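Local coordinates for uncharacterized protein (PDB 3P02) that is of unknown function but probably has an N-terminal beta-sandwich-like domain of the E-set clan followed by a BT_3044-like C-terminal domain, at residues N40-V45 against H104-I109. Sequence-based numbering, arbitrary orientation. Where two conformers were deposited one is given.
Sequences NLPVLV and HALLPI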
loop_
_atom_site.group_PDB
_atom_site.type_symbol
_atom_site.label_atom_id
_atom_site.label_comp_id
_atom_site.label_asym_id
_atom_site.label_seq_id
_atom_site.Cartn_x
_atom_site.Cartn_y
_atom_site.Cartn_z
ATOM N N ASN A 40 8.604 14.486 1.348
ATOM C CA ASN A 40 9.883 15.180 1.569
ATOM C C ASN A 40 10.871 14.229 2.175
ATOM O O ASN A 40 10.725 13.839 3.326
ATOM C CB ASN A 40 9.679 16.409 2.471
ATOM C CG ASN A 40 8.788 17.388 1.794
ATOM O OD1 ASN A 40 7.583 17.498 2.093
ATOM N ND2 ASN A 40 9.306 17.959 0.744
ATOM N N LEU A 41 11.837 13.782 1.364
ATOM C CA LEU A 41 12.839 12.825 1.789
ATOM C C LEU A 41 14.017 13.582 2.457
ATOM O O LEU A 41 14.696 14.335 1.763
ATOM C CB LEU A 41 13.295 12.032 0.545
ATOM C CG LEU A 41 14.411 11.007 0.731
ATOM C CD1 LEU A 41 14.109 10.020 1.851
ATOM C CD2 LEU A 41 14.635 10.234 -0.558
ATOM N N PRO A 42 14.270 13.380 3.781
ATOM C CA PRO A 42 15.346 14.131 4.456
ATOM C C PRO A 42 16.729 13.726 3.981
ATOM O O PRO A 42 17.020 12.528 3.846
ATOM C CB PRO A 42 15.162 13.797 5.950
ATOM C CG PRO A 42 13.736 13.326 6.074
ATOM C CD PRO A 42 13.491 12.584 4.750
ATOM N N VAL A 43 17.584 14.742 3.785
ATOM C CA VAL A 43 18.977 14.606 3.372
ATOM C C VAL A 43 19.810 15.123 4.545
ATOM O O VAL A 43 19.470 16.179 5.084
ATOM C CB VAL A 43 19.212 15.431 2.056
ATOM C CG1 VAL A 43 20.691 15.450 1.644
ATOM C CG2 VAL A 43 18.349 14.890 0.912
ATOM N N LEU A 44 20.870 14.407 4.942
ATOM C CA LEU A 44 21.772 14.841 6.031
ATOM C C LEU A 44 23.165 15.053 5.528
ATOM O O LEU A 44 23.651 14.218 4.772
ATOM C CB LEU A 44 21.874 13.755 7.136
ATOM C CG LEU A 44 20.654 13.275 7.902
ATOM C CD1 LEU A 44 21.019 12.069 8.740
ATOM C CD2 LEU A 44 20.115 14.343 8.836
ATOM N N VAL A 45 23.853 16.102 6.009
ATOM C CA VAL A 45 25.277 16.330 5.753
ATOM C C VAL A 45 25.925 16.026 7.101
ATOM O O VAL A 45 25.684 16.760 8.067
ATOM C CB VAL A 45 25.627 17.750 5.221
ATOM C CG1 VAL A 45 27.101 17.825 4.848
ATOM C CG2 VAL A 45 24.758 18.144 4.029
ATOM N N HIS A 104 21.359 20.042 6.677
ATOM C CA HIS A 104 20.156 19.326 6.306
ATOM C C HIS A 104 19.657 19.836 4.962
ATOM O O HIS A 104 19.983 20.952 4.551
ATOM C CB HIS A 104 19.078 19.541 7.402
ATOM C CG HIS A 104 18.726 20.990 7.578
ATOM N ND1 HIS A 104 17.667 21.560 6.892
ATOM C CD2 HIS A 104 19.355 21.955 8.293
ATOM C CE1 HIS A 104 17.666 22.844 7.238
ATOM N NE2 HIS A 104 18.667 23.132 8.066
ATOM N N ALA A 105 18.833 19.027 4.299
ATOM C CA ALA A 105 18.137 19.381 3.067
ATOM C C ALA A 105 16.971 18.435 2.874
ATOM O O ALA A 105 16.829 17.469 3.627
ATOM C CB ALA A 105 19.082 19.315 1.872
ATOM N N LEU A 106 16.102 18.747 1.910
ATOM C CA LEU A 106 14.952 17.904 1.603
ATOM C C LEU A 106 14.858 17.648 0.123
ATOM O O LEU A 106 15.038 18.567 -0.673
ATOM C CB LEU A 106 13.666 18.592 2.073
ATOM C CG LEU A 106 13.418 18.570 3.587
ATOM C CD1 LEU A 106 12.254 19.440 3.907
ATOM C CD2 LEU A 106 13.152 17.138 4.101
ATOM N N LEU A 107 14.586 16.404 -0.236
ATOM C CA LEU A 107 14.347 16.045 -1.611
ATOM C C LEU A 107 12.846 15.892 -1.771
ATOM O O LEU A 107 12.290 14.929 -1.242
ATOM C CB LEU A 107 15.086 14.770 -2.042
ATOM C CG LEU A 107 14.802 14.306 -3.499
ATOM C CD1 LEU A 107 15.250 15.348 -4.517
ATOM C CD2 LEU A 107 15.479 12.986 -3.779
ATOM N N PRO A 108 12.170 16.842 -2.428
ATOM C CA PRO A 108 10.712 16.679 -2.598
ATOM C C PRO A 108 10.415 15.776 -3.790
ATOM O O PRO A 108 10.856 16.045 -4.919
ATOM C CB PRO A 108 10.191 18.103 -2.786
ATOM C CG PRO A 108 11.434 18.948 -3.205
ATOM C CD PRO A 108 12.673 18.088 -3.057
ATOM N N ILE A 109 9.680 14.682 -3.525
ATOM C CA ILE A 109 9.278 13.748 -4.571
ATOM C C ILE A 109 7.780 13.878 -4.770
ATOM O O ILE A 109 7.018 13.538 -3.860
ATOM C CB ILE A 109 9.679 12.284 -4.271
ATOM C CG1 ILE A 109 11.205 12.182 -3.995
ATOM C CG2 ILE A 109 9.262 11.371 -5.444
ATOM C CD1 ILE A 109 11.568 11.436 -2.832
#
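Leu41, Val43, Ala105, Leu107 and Ile109 form the apolar side of an antiparallel strand pair in the N-terminal domain, where two sheets pack face to face, consistent with the E-set clan. Strands 36-45 and 104-112 are the central neighbours of its four-stranded sheet, and Phe59, Leu96 and Ile98 of the second sheet pack against this side. Val43 CB meets the Ala105 methyl, CB to CB 3.9 Å, and Val43 also packs on Ile98 and Phe59. With CG1 anti to its carbonyl carbon (chi1 -55°), Ile109 extends CD1 diagonally across to Leu41 CB, 3.8 Å away.

Between the faces, Leu41 and Leu107 exchange two nearly straight backbone hydrogen bonds, Leu41 N to Leu107 O and Leu107 N to Leu41 O, both 2.9 Å. Val43 and Ala105 form a second reciprocal pair, in which Val43 N sits above the carbonyl plane of Ala105, 41° out of it. Pro42, lacking an N-H, falls in a non-hydrogen-bonded pair with Leu106.

On the more exposed face, Leu106 lays CD2 over the backbone of Pro42, 3.7 Å from its CA, and also touches Asn40 CB. At the polar edge the Asn40 side chain runs obliquely to Pro108 and places ND2 above the CA-CB side of the ring, 3.6 Å from Pro108 CB.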